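Local atomic coordinates of uncharacterized protein ygiD (Escherichia coli, PDB entry 2PW6), a protein that opens the aromatic ring of DOPA between carbons 4 and 5 in vitro as a zinc-dependent extradiol dioxygenase, its physiological substrate being unknown. Residues Glu199-Asn204 / Glu233-Leu238; His214-Tyr219 / Tyr240-Trp245; Asn218-Asp221 / Gly225-Ser228. One frame throughout, in Å; residues are numbered along the deposited sequence.

In the fold
All three contacts lie on the same side of the chain's centre, in the part of the LigB-type fold that follows strand 167-173. Contact 1 ties the end of helix 192-202 to the segment leading into helix 236-243; contact 2 brings the 214-219 loop onto the far end of that same helix. The centres of contact 1 and contact 2 are about 8 Å apart, and along the chain these two alternate. Contact 3, about 10 Å between centres from contact 1 and 13 Å from contact 2, is nested inside the loop closed by contact 1 and shares Asn218 and Tyr219 with contact 2. Tyr235, bonded to Leu216 and stacked on Tyr219, joins the three beside the zinc ligand His234.

Contact 1 (Glu199-Asn204 / Glu233-Leu238); sequences EYVKAN and EHYLPL. With ZN (zinc ion), chain B.
Val201, near the end of helix 192-202, spreads its two methyl groups over Tyr235, just ahead of helix 236-243, and Leu238 within it, joining two helices of the LigB-type extradiol dioxygenase fold beside its zinc site. The contact across the segments is wholly apolar and buried. CG2 of Val201 lies 4.0 Å from CE1 of Tyr235, close to the ring plane and therefore at the edge of the phenol, the two side chains running past each other in opposite directions. CG1 of Val201 instead meets CD2 of Leu238 tip to tip, also at 4.0 Å. The fork follows from chi1 of Val201 (165°), which sets CG1 anti to the backbone N and leaves CG2 beside it. The Val201 side chain also touches Leu266.

Polar bonds stay within each segment or lead outward. At the end of helix 192-202, ND2 of Asn204 donates an almost straight bond of 2.7 Å to O of Tyr200, lying in the carbonyl plane on a lone pair. The hydroxyl of Tyr235 is hydrogen-bonded to O of Leu216, so the ring that Val201 edges at CE1 is also held through its neighbouring hydroxyl.

The residue before Tyr235, His234, is a zinc ligand. His22 and His57 join it at the zinc ion, and Asp86 of the second subunit is the fourth ligand; the ring of His177 stacks on that of His234. Glu233, itself bonded to Thr231 through OE1, is a second-shell partner that fixes the rotation of the imidazole and would probably make it a stronger donor to the metal. The bond from ND1 of His234 reaches the anti lone pair of Glu233 OE2 at 3.1 Å, while NE2 of His234 binds zinc at 2.0 Å.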
ATOM      1  N   GLU A 199       4.747  24.434  11.298  1.00 50.22           N
ATOM      2  CA  GLU A 199       4.403  25.490  12.251  1.00 50.22           C
ATOM      3  C   GLU A 199       3.383  26.475  11.689  1.00 49.72           C
ATOM      4  O   GLU A 199       2.543  26.963  12.416  1.00 50.00           O
ATOM      5  CB  GLU A 199       5.684  26.211  12.753  1.00 50.54           C
ATOM      6  CG  GLU A 199       6.616  25.296  13.592  1.00 51.59           C
ATOM      7  CD  GLU A 199       5.961  24.768  14.862  1.00 53.56           C
ATOM      8  OE1 GLU A 199       5.163  25.494  15.488  1.00 55.01           O
ATOM      9  OE2 GLU A 199       6.239  23.616  15.248  1.00 56.99           O
ATOM     10  N   TYR A 200       3.482  26.772  10.401  1.00 49.94           N
ATOM     11  CA  TYR A 200       2.469  27.518   9.661  1.00 50.77           C
ATOM     12  C   TYR A 200       1.111  26.799   9.655  1.00 51.21           C
ATOM     13  O   TYR A 200       0.064  27.455   9.632  1.00 50.93           O
ATOM     14  CB  TYR A 200       2.951  27.718   8.227  1.00 51.33           C
ATOM     15  CG  TYR A 200       1.952  28.307   7.251  1.00 52.77           C
ATOM     16  CD1 TYR A 200       1.570  29.656   7.331  1.00 53.27           C
ATOM     17  CD2 TYR A 200       1.413  27.529   6.218  1.00 53.23           C
ATOM     18  CE1 TYR A 200       0.671  30.212   6.418  1.00 53.52           C
ATOM     19  CE2 TYR A 200       0.506  28.080   5.292  1.00 53.26           C
ATOM     20  CZ  TYR A 200       0.142  29.419   5.399  1.00 53.79           C
ATOM     21  OH  TYR A 200      -0.745  29.978   4.481  1.00 54.04           O
ATOM     22  N   VAL A 201       1.140  25.461   9.656  1.00 51.37           N
ATOM     23  CA  VAL A 201      -0.084  24.662   9.817  1.00 51.89           C
ATOM     24  C   VAL A 201      -0.686  24.887  11.215  1.00 52.65           C
ATOM     25  O   VAL A 201      -1.777  25.445  11.334  1.00 52.58           O
ATOM     26  CB  VAL A 201       0.105  23.134   9.450  1.00 51.29           C
ATOM     27  CG1 VAL A 201      -1.057  22.284   9.971  1.00 51.82           C
ATOM     28  CG2 VAL A 201       0.218  22.965   7.952  1.00 49.38           C
ATOM     29  N   LYS A 202       0.056  24.501  12.250  1.00 53.52           N
ATOM     30  CA  LYS A 202      -0.352  24.669  13.639  1.00 54.18           C
ATOM     31  C   LYS A 202      -0.789  26.081  14.046  1.00 54.78           C
ATOM     32  O   LYS A 202      -1.685  26.231  14.890  1.00 54.98           O
ATOM     33  CB  LYS A 202       0.785  24.235  14.558  1.00 54.59           C
ATOM     34  CG  LYS A 202       1.157  22.774  14.449  1.00 54.75           C
ATOM     35  CD  LYS A 202       2.408  22.478  15.232  1.00 56.52           C
ATOM     36  CE  LYS A 202       2.314  22.956  16.670  1.00 56.92           C
ATOM     37  NZ  LYS A 202       3.516  22.485  17.401  1.00 58.16           N
ATOM     38  N   ALA A 203      -0.149  27.111  13.480  1.00 55.02           N
ATOM     39  CA  ALA A 203      -0.449  28.508  13.852  1.00 55.18           C
ATOM     40  C   ALA A 203      -1.742  29.001  13.209  1.00 55.78           C
ATOM     41  O   ALA A 203      -2.174  30.141  13.452  1.00 56.04           O
ATOM     42  CB  ALA A 203       0.708  29.439  13.467  1.00 55.17           C
ATOM     43  N   ASN A 204      -2.361  28.161  12.379  1.00 55.60           N
ATOM     44  CA  ASN A 204      -3.506  28.615  11.605  1.00 55.22           C
ATOM     45  C   ASN A 204      -4.715  27.719  11.677  1.00 54.76           C
ATOM     46  O   ASN A 204      -5.663  27.909  10.936  1.00 55.05           O
ATOM     47  CB  ASN A 204      -3.092  28.845  10.167  1.00 55.13           C
ATOM     48  CG  ASN A 204      -2.292  30.095  10.009  1.00 56.22           C
ATOM     49  OD1 ASN A 204      -2.829  31.200  10.103  1.00 54.85           O
ATOM     50  ND2 ASN A 204      -0.988  29.940   9.770  1.00 57.01           N
ATOM     51  N   GLU A 233      -2.793  15.092  -1.775  1.00 34.54           N
ATOM     52  CA  GLU A 233      -3.679  14.066  -1.136  1.00 34.55           C
ATOM     53  C   GLU A 233      -3.464  13.843   0.363  1.00 33.73           C
ATOM     54  O   GLU A 233      -4.422  13.678   1.103  1.00 32.77           O
ATOM     55  CB  GLU A 233      -3.657  12.717  -1.890  1.00 34.19           C
ATOM     56  CG  GLU A 233      -2.420  11.838  -1.622  1.00 37.56           C
ATOM     57  CD  GLU A 233      -1.124  12.417  -2.211  1.00 38.45           C
ATOM     58  OE1 GLU A 233      -1.210  13.004  -3.311  1.00 40.56           O
ATOM     59  OE2 GLU A 233      -0.037  12.269  -1.591  1.00 37.32           O
ATOM     60  N   HIS A 234      -2.207  13.873   0.822  1.00 32.70           N
ATOM     61  CA  HIS A 234      -1.926  13.657   2.259  1.00 30.48           C
ATOM     62  C   HIS A 234      -2.206  14.826   3.164  1.00 30.23           C
ATOM     63  O   HIS A 234      -2.332  14.668   4.395  1.00 30.58           O
ATOM     64  CB  HIS A 234      -0.530  13.120   2.490  1.00 30.15           C
ATOM     65  CG  HIS A 234      -0.417  11.629   2.385  1.00 22.30           C
ATOM     66  ND1 HIS A 234      -0.257  10.986   1.185  1.00 25.80           N
ATOM     67  CD2 HIS A 234      -0.266  10.680   3.331  1.00 24.68           C
ATOM     68  CE1 HIS A 234      -0.075   9.696   1.385  1.00 20.11           C
ATOM     69  NE2 HIS A 234      -0.082   9.473   2.688  1.00 21.51           N
ATOM     70  N   TYR A 235      -2.339  15.996   2.554  1.00 30.89           N
ATOM     71  CA  TYR A 235      -2.725  17.197   3.268  1.00 31.65           C
ATOM     72  C   TYR A 235      -4.250  17.508   3.336  1.00 31.77           C
ATOM     73  O   TYR A 235      -4.775  17.972   4.371  1.00 30.94           O
ATOM     74  CB  TYR A 235      -2.028  18.354   2.591  1.00 33.17           C
ATOM     75  CG  TYR A 235      -2.336  19.658   3.222  1.00 35.45           C
ATOM     76  CD1 TYR A 235      -1.665  20.051   4.375  1.00 37.72           C
ATOM     77  CD2 TYR A 235      -3.309  20.524   2.672  1.00 35.23           C
ATOM     78  CE1 TYR A 235      -1.939  21.286   4.990  1.00 38.43           C
ATOM     79  CE2 TYR A 235      -3.599  21.760   3.286  1.00 36.11           C
ATOM     80  CZ  TYR A 235      -2.907  22.129   4.450  1.00 38.99           C
ATOM     81  OH  TYR A 235      -3.147  23.356   5.094  1.00 38.57           O
ATOM     82  N   LEU A 236      -4.928  17.293   2.214  1.00 31.69           N
ATOM     83  CA  LEU A 236      -6.365  17.603   2.046  1.00 33.17           C
ATOM     84  C   LEU A 236      -7.300  17.061   3.148  1.00 32.68           C
ATOM     85  O   LEU A 236      -8.270  17.746   3.487  1.00 32.56           O
ATOM     86  CB  LEU A 236      -6.877  17.148   0.654  1.00 33.19           C
ATOM     87  CG  LEU A 236      -6.432  17.995  -0.555  1.00 35.03           C
ATOM     88  CD1 LEU A 236      -6.907  17.401  -1.936  1.00 34.55           C
ATOM     89  CD2 LEU A 236      -6.872  19.483  -0.415  1.00 35.02           C
ATOM     90  N   PRO A 237      -6.998  15.868   3.717  1.00 32.58           N
ATOM     91  CA  PRO A 237      -7.831  15.298   4.750  1.00 33.73           C
ATOM     92  C   PRO A 237      -8.016  16.161   5.974  1.00 35.65           C
ATOM     93  O   PRO A 237      -9.078  16.090   6.604  1.00 37.19           O
ATOM     94  CB  PRO A 237      -7.105  13.982   5.104  1.00 32.84           C
ATOM     95  CG  PRO A 237      -6.409  13.621   3.895  1.00 31.11           C
ATOM     96  CD  PRO A 237      -5.914  14.925   3.365  1.00 33.00           C
ATOM     97  N   LEU A 238      -7.013  16.965   6.318  1.00 36.63           N
ATOM     98  CA  LEU A 238      -7.119  17.908   7.411  1.00 37.49           C
ATOM     99  C   LEU A 238      -8.220  18.939   7.181  1.00 37.52           C
ATOM    100  O   LEU A 238      -8.856  19.387   8.112  1.00 36.66           O
ATOM    101  CB  LEU A 238      -5.759  18.629   7.632  1.00 38.01           C
ATOM    102  CG  LEU A 238      -5.744  19.791   8.643  1.00 37.29           C
ATOM    103  CD1 LEU A 238      -6.174  19.325   9.992  1.00 34.83           C
ATOM    104  CD2 LEU A 238      -4.379  20.487   8.734  1.00 38.41           C
TER
HETATM  105 ZN    ZN B 272       0.189   7.735   3.600  1.00 23.09          ZN

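Contact 2 (His214-Tyr219 / Tyr240-Trp245); sequences HPLVNY and YVLGAW
The imidazole of His214 is the flat group here, and CD1 of Leu242 comes to it obliquely, 4.3 Å from His214 CE1. The rings of Trp207 and Phe153 also meet this imidazole, their planes inclined to it. Within the loop, the backbone N of Leu216 donates to His214 ND1 over 3.0 Å, lying close to the ring plane. This bond, bent to 149° at the hydrogen, fixes the turn of the imidazole and uses ND1 as an acceptor, so that in the neutral ring the N-H would be expected on NE2.

The same methyl of Leu242 meets Leu216 more closely: the two CD1 atoms, one of Leu216 and one of Leu242, are 3.5 Å apart. The leucine side chains cross at about a right angle. With chi1 of -62° in Leu216 and -77° in Leu242, each CG stands anti to its own carbonyl carbon, which directs CD1 of each leucine toward the other segment. One methyl of Leu242 thus meets both His214 and Leu216, in a contact that is apolar and buried. The loop itself is wound into a turn, with N of Asn218 bonded to O of His214 at 2.8 Å.

This is structural packing away from the annotated sites. It seats the loop between helices 192-202 and 225-228 on the later part of helix 236-243, where Leu242 also touches Phe153 of helix 149-159 and Ile270 of strand 268-270, a strand of the mixed central sheet.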
ATOM      1  N   HIS A 214      -8.418  31.554   3.737  1.00 55.96           N
ATOM      2  CA  HIS A 214      -7.847  30.708   4.816  1.00 54.13           C
ATOM      3  C   HIS A 214      -6.416  30.293   4.452  1.00 53.82           C
ATOM      4  O   HIS A 214      -6.197  29.725   3.384  1.00 52.70           O
ATOM      5  CB  HIS A 214      -8.720  29.466   5.064  1.00 53.85           C
ATOM      6  CG  HIS A 214      -8.521  28.812   6.402  1.00 51.23           C
ATOM      7  ND1 HIS A 214      -7.288  28.409   6.870  1.00 48.35           N
ATOM      8  CD2 HIS A 214      -9.415  28.456   7.357  1.00 49.60           C
ATOM      9  CE1 HIS A 214      -7.424  27.853   8.062  1.00 46.60           C
ATOM     10  NE2 HIS A 214      -8.705  27.871   8.383  1.00 48.49           N
ATOM     11  N   PRO A 215      -5.435  30.604   5.335  1.00 53.99           N
ATOM     12  CA  PRO A 215      -4.028  30.207   5.178  1.00 53.71           C
ATOM     13  C   PRO A 215      -3.840  28.712   4.921  1.00 52.76           C
ATOM     14  O   PRO A 215      -3.015  28.330   4.094  1.00 52.74           O
ATOM     15  CB  PRO A 215      -3.415  30.574   6.538  1.00 53.72           C
ATOM     16  CG  PRO A 215      -4.197  31.724   6.980  1.00 53.82           C
ATOM     17  CD  PRO A 215      -5.613  31.398   6.567  1.00 54.09           C
ATOM     18  N   LEU A 216      -4.622  27.884   5.603  1.00 51.92           N
ATOM     19  CA  LEU A 216      -4.522  26.439   5.432  1.00 50.90           C
ATOM     20  C   LEU A 216      -5.218  25.948   4.173  1.00 50.53           C
ATOM     21  O   LEU A 216      -4.940  24.856   3.683  1.00 50.57           O
ATOM     22  CB  LEU A 216      -5.017  25.718   6.674  1.00 50.89           C
ATOM     23  CG  LEU A 216      -4.209  26.020   7.937  1.00 50.02           C
ATOM     24  CD1 LEU A 216      -4.530  25.000   9.027  1.00 49.23           C
ATOM     25  CD2 LEU A 216      -2.703  26.023   7.670  1.00 48.93           C
ATOM     26  N   VAL A 217      -6.102  26.777   3.631  1.00 49.94           N
ATOM     27  CA  VAL A 217      -6.717  26.496   2.343  1.00 49.37           C
ATOM     28  C   VAL A 217      -5.765  26.929   1.238  1.00 49.69           C
ATOM     29  O   VAL A 217      -5.631  26.249   0.233  1.00 48.71           O
ATOM     30  CB  VAL A 217      -8.097  27.200   2.200  1.00 49.04           C
ATOM     31  CG1 VAL A 217      -8.530  27.310   0.732  1.00 47.45           C
ATOM     32  CG2 VAL A 217      -9.133  26.472   3.037  1.00 48.57           C
ATOM     33  N   ASN A 218      -5.124  28.081   1.440  1.00 50.58           N
ATOM     34  CA  ASN A 218      -4.119  28.623   0.512  1.00 51.38           C
ATOM     35  C   ASN A 218      -2.709  28.151   0.890  1.00 51.21           C
ATOM     36  O   ASN A 218      -1.755  28.932   0.821  1.00 51.75           O
ATOM     37  CB  ASN A 218      -4.151  30.168   0.518  1.00 51.20           C
ATOM     38  CG  ASN A 218      -5.465  30.738  -0.002  1.00 52.67           C
ATOM     39  OD1 ASN A 218      -5.849  30.528  -1.153  1.00 53.03           O
ATOM     40  ND2 ASN A 218      -6.146  31.486   0.846  1.00 53.18           N
ATOM     41  N   TYR A 219      -2.583  26.886   1.291  1.00 50.59           N
ATOM     42  CA  TYR A 219      -1.342  26.372   1.883  1.00 50.27           C
ATOM     43  C   TYR A 219      -0.142  26.451   0.915  1.00 50.49           C
ATOM     44  O   TYR A 219       0.980  26.634   1.341  1.00 50.69           O
ATOM     45  CB  TYR A 219      -1.527  24.953   2.455  1.00 48.67           C
ATOM     46  CG  TYR A 219      -1.659  23.897   1.385  1.00 48.43           C
ATOM     47  CD1 TYR A 219      -0.594  23.049   1.067  1.00 47.24           C
ATOM     48  CD2 TYR A 219      -2.842  23.756   0.668  1.00 46.11           C
ATOM     49  CE1 TYR A 219      -0.719  22.074   0.062  1.00 46.41           C
ATOM     50  CE2 TYR A 219      -2.972  22.799  -0.327  1.00 46.39           C
ATOM     51  CZ  TYR A 219      -1.918  21.954  -0.628  1.00 47.74           C
ATOM     52  OH  TYR A 219      -2.079  21.003  -1.644  1.00 47.08           O
ATOM     53  N   TYR A 240     -11.005  18.485   5.605  1.00 42.23           N
ATOM     54  CA  TYR A 240     -12.266  17.818   5.922  1.00 43.48           C
ATOM     55  C   TYR A 240     -12.573  18.001   7.401  1.00 44.80           C
ATOM     56  O   TYR A 240     -13.696  18.355   7.768  1.00 45.83           O
ATOM     57  CB  TYR A 240     -12.230  16.329   5.519  1.00 42.32           C
ATOM     58  CG  TYR A 240     -12.356  16.137   4.026  1.00 41.88           C
ATOM     59  CD1 TYR A 240     -11.286  16.423   3.164  1.00 40.83           C
ATOM     60  CD2 TYR A 240     -13.568  15.686   3.459  1.00 42.92           C
ATOM     61  CE1 TYR A 240     -11.410  16.252   1.763  1.00 39.65           C
ATOM     62  CE2 TYR A 240     -13.701  15.514   2.069  1.00 42.20           C
ATOM     63  CZ  TYR A 240     -12.621  15.800   1.227  1.00 40.96           C
ATOM     64  OH  TYR A 240     -12.785  15.639  -0.140  1.00 39.55           O
ATOM     65  N   VAL A 241     -11.560  17.807   8.244  1.00 45.76           N
ATOM     66  CA  VAL A 241     -11.687  18.014   9.689  1.00 45.91           C
ATOM     67  C   VAL A 241     -11.860  19.497  10.016  1.00 45.93           C
ATOM     68  O   VAL A 241     -12.809  19.869  10.711  1.00 46.60           O
ATOM     69  CB  VAL A 241     -10.484  17.423  10.447  1.00 46.31           C
ATOM     70  CG1 VAL A 241     -10.505  17.848  11.896  1.00 47.06           C
ATOM     71  CG2 VAL A 241     -10.458  15.896  10.308  1.00 46.69           C
ATOM     72  N   LEU A 242     -10.979  20.361   9.508  1.00 45.73           N
ATOM     73  CA  LEU A 242     -11.121  21.799   9.795  1.00 45.41           C
ATOM     74  C   LEU A 242     -12.427  22.399   9.302  1.00 45.12           C
ATOM     75  O   LEU A 242     -12.988  23.285   9.954  1.00 45.75           O
ATOM     76  CB  LEU A 242      -9.962  22.623   9.237  1.00 45.04           C
ATOM     77  CG  LEU A 242      -8.605  22.657   9.932  1.00 46.26           C
ATOM     78  CD1 LEU A 242      -7.817  23.799   9.298  1.00 45.88           C
ATOM     79  CD2 LEU A 242      -8.695  22.797  11.470  1.00 43.62           C
ATOM     80  N   GLY A 243     -12.898  21.954   8.141  1.00 45.43           N
ATOM     81  CA  GLY A 243     -14.211  22.384   7.615  1.00 45.98           C
ATOM     82  C   GLY A 243     -15.339  22.182   8.633  1.00 46.32           C
ATOM     83  O   GLY A 243     -16.283  22.955   8.661  1.00 46.43           O
ATOM     84  N   ALA A 244     -15.196  21.165   9.482  1.00 47.39           N
ATOM     85  CA  ALA A 244     -16.179  20.759  10.491  1.00 49.26           C
ATOM     86  C   ALA A 244     -16.142  21.521  11.823  1.00 50.45           C
ATOM     87  O   ALA A 244     -16.979  21.270  12.714  1.00 50.15           O
ATOM     88  CB  ALA A 244     -16.059  19.238  10.749  1.00 48.86           C
ATOM     89  N   TRP A 245     -15.176  22.431  11.969  1.00 52.11           N
ATOM     90  CA  TRP A 245     -15.050  23.266  13.185  1.00 53.47           C
ATOM     91  C   TRP A 245     -16.092  24.386  13.190  1.00 54.11           C
ATOM     92  O   TRP A 245     -16.257  25.087  12.186  1.00 54.09           O
ATOM     93  CB  TRP A 245     -13.643  23.869  13.246  1.00 53.94           C
ATOM     94  CG  TRP A 245     -13.288  24.598  14.520  1.00 53.72           C
ATOM     95  CD1 TRP A 245     -13.462  24.153  15.805  1.00 53.66           C
ATOM     96  CD2 TRP A 245     -12.653  25.879  14.619  1.00 53.82           C
ATOM     97  NE1 TRP A 245     -12.997  25.087  16.694  1.00 54.09           N
ATOM     98  CE2 TRP A 245     -12.499  26.161  15.995  1.00 54.83           C
ATOM     99  CE3 TRP A 245     -12.208  26.822  13.677  1.00 52.41           C
ATOM    100  CZ2 TRP A 245     -11.905  27.357  16.460  1.00 54.89           C
ATOM    101  CZ3 TRP A 245     -11.631  28.019  14.136  1.00 54.02           C
ATOM    102  CH2 TRP A 245     -11.479  28.268  15.519  1.00 53.86           C
TER

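Contact 3 (Asn218-Asp221 / Gly225-Ser228); sequences NYLD and GTLS
Leu220 lays its CD2 methyl over the first peptide of helix 225-228, overlapping C of Gly225, 3.6 Å from Leu220 CD2, and N of Thr226, 3.5 Å from it. The CD2 atom of Leu220 also comes within 3.5 Å of Thr226 OG1, a plain van der Waals touch in which the two side chains are inclined to each other. In Thr226, chi1 of -51° places OG1 anti to the carbonyl carbon and beside the backbone N, which brings hydroxyl and peptide N under the same methyl.

The two backbones come closest at Leu220 and Gly225, their CA atoms 4.3 Å apart. Here Tyr219 O approaches CA of Gly225 at 3.8 Å. Gly225, which has no side chain, meets the 3-10 turn with its backbone. CG of Leu220 also lies over one face of the Tyr219 ring, 3.7 Å above its plane and offset toward the rim. Contacts with Phe197 and Pro232 place that aromatic ring in the interior, whereas Leu220 and Thr226 lie at the surface.

The backbone of 218-221 closes on itself through Asp221 N, bonded to Asn218 O at 2.9 Å. Helix 225-228 is tied inward by Ser228, whose backbone is hydrogen-bonded to that of the zinc-binding residue His177. Together they form a compact connection from a short 3-10 turn to a one-turn helix, folded back on itself across three intervening residues near the zinc site of the LigB-type domain.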
ATOM      1  N   ASN A 218      -5.124  28.081   1.440  1.00 50.58           N
ATOM      2  CA  ASN A 218      -4.119  28.623   0.512  1.00 51.38           C
ATOM      3  C   ASN A 218      -2.709  28.151   0.890  1.00 51.21           C
ATOM      4  O   ASN A 218      -1.755  28.932   0.821  1.00 51.75           O
ATOM      5  CB  ASN A 218      -4.151  30.168   0.518  1.00 51.20           C
ATOM      6  CG  ASN A 218      -5.465  30.738  -0.002  1.00 52.67           C
ATOM      7  OD1 ASN A 218      -5.849  30.528  -1.153  1.00 53.03           O
ATOM      8  ND2 ASN A 218      -6.146  31.486   0.846  1.00 53.18           N
ATOM      9  N   TYR A 219      -2.583  26.886   1.291  1.00 50.59           N
ATOM     10  CA  TYR A 219      -1.342  26.372   1.883  1.00 50.27           C
ATOM     11  C   TYR A 219      -0.142  26.451   0.915  1.00 50.49           C
ATOM     12  O   TYR A 219       0.980  26.634   1.341  1.00 50.69           O
ATOM     13  CB  TYR A 219      -1.527  24.953   2.455  1.00 48.67           C
ATOM     14  CG  TYR A 219      -1.659  23.897   1.385  1.00 48.43           C
ATOM     15  CD1 TYR A 219      -0.594  23.049   1.067  1.00 47.24           C
ATOM     16  CD2 TYR A 219      -2.842  23.756   0.668  1.00 46.11           C
ATOM     17  CE1 TYR A 219      -0.719  22.074   0.062  1.00 46.41           C
ATOM     18  CE2 TYR A 219      -2.972  22.799  -0.327  1.00 46.39           C
ATOM     19  CZ  TYR A 219      -1.918  21.954  -0.628  1.00 47.74           C
ATOM     20  OH  TYR A 219      -2.079  21.003  -1.644  1.00 47.08           O
ATOM     21  N   LEU A 220      -0.397  26.350  -0.382  1.00 51.45           N
ATOM     22  CA  LEU A 220       0.668  26.454  -1.380  1.00 52.41           C
ATOM     23  C   LEU A 220       1.297  27.858  -1.484  1.00 53.27           C
ATOM     24  O   LEU A 220       2.332  28.019  -2.136  1.00 53.24           O
ATOM     25  CB  LEU A 220       0.187  25.947  -2.746  1.00 52.15           C
ATOM     26  CG  LEU A 220      -0.049  24.434  -2.826  1.00 51.93           C
ATOM     27  CD1 LEU A 220      -0.686  24.048  -4.167  1.00 52.13           C
ATOM     28  CD2 LEU A 220       1.251  23.679  -2.611  1.00 49.77           C
ATOM     29  N   ASP A 221       0.663  28.852  -0.845  1.00 54.33           N
ATOM     30  CA  ASP A 221       1.218  30.208  -0.669  1.00 55.31           C
ATOM     31  C   ASP A 221       2.461  30.263   0.223  1.00 55.73           C
ATOM     32  O   ASP A 221       3.154  31.276   0.250  1.00 56.57           O
ATOM     33  CB  ASP A 221       0.174  31.166  -0.085  1.00 55.41           C
ATOM     34  CG  ASP A 221      -0.878  31.567  -1.096  1.00 57.06           C
ATOM     35  OD1 ASP A 221      -0.778  31.119  -2.261  1.00 58.39           O
ATOM     36  OD2 ASP A 221      -1.814  32.315  -0.723  1.00 58.20           O
ATOM     37  N   GLY A 225       5.191  25.257   0.608  1.00 50.74           N
ATOM     38  CA  GLY A 225       3.988  24.462   0.424  1.00 48.47           C
ATOM     39  C   GLY A 225       4.145  23.285  -0.498  1.00 47.54           C
ATOM     40  O   GLY A 225       3.791  22.155  -0.125  1.00 46.94           O
ATOM     41  N   THR A 226       4.668  23.550  -1.697  1.00 45.93           N
ATOM     42  CA  THR A 226       4.784  22.543  -2.738  1.00 44.97           C
ATOM     43  C   THR A 226       5.827  21.496  -2.416  1.00 44.02           C
ATOM     44  O   THR A 226       5.715  20.345  -2.846  1.00 42.42           O
ATOM     45  CB  THR A 226       5.117  23.185  -4.094  1.00 45.42           C
ATOM     46  OG1 THR A 226       4.185  24.236  -4.341  1.00 45.68           O
ATOM     47  CG2 THR A 226       5.032  22.155  -5.243  1.00 45.31           C
ATOM     48  N   LEU A 227       6.867  21.906  -1.688  1.00 42.91           N
ATOM     49  CA  LEU A 227       7.927  20.985  -1.315  1.00 41.75           C
ATOM     50  C   LEU A 227       7.414  20.004  -0.229  1.00 41.60           C
ATOM     51  O   LEU A 227       7.731  18.814  -0.246  1.00 41.48           O
ATOM     52  CB  LEU A 227       9.152  21.794  -0.837  1.00 42.08           C
ATOM     53  CG  LEU A 227      10.359  21.171  -0.123  1.00 41.00           C
ATOM     54  CD1 LEU A 227      11.019  20.131  -0.972  1.00 38.15           C
ATOM     55  CD2 LEU A 227      11.367  22.286   0.304  1.00 40.53           C
ATOM     56  N   SER A 228       6.627  20.538   0.702  1.00 41.09           N
ATOM     57  CA  SER A 228       6.011  19.776   1.784  1.00 41.12           C
ATOM     58  C   SER A 228       4.893  18.823   1.290  1.00 39.96           C
ATOM     59  O   SER A 228       4.618  17.804   1.922  1.00 38.80           O
ATOM     60  CB  SER A 228       5.410  20.736   2.790  1.00 40.77           C
ATOM     61  OG  SER A 228       6.406  21.293   3.631  1.00 45.63           O
TER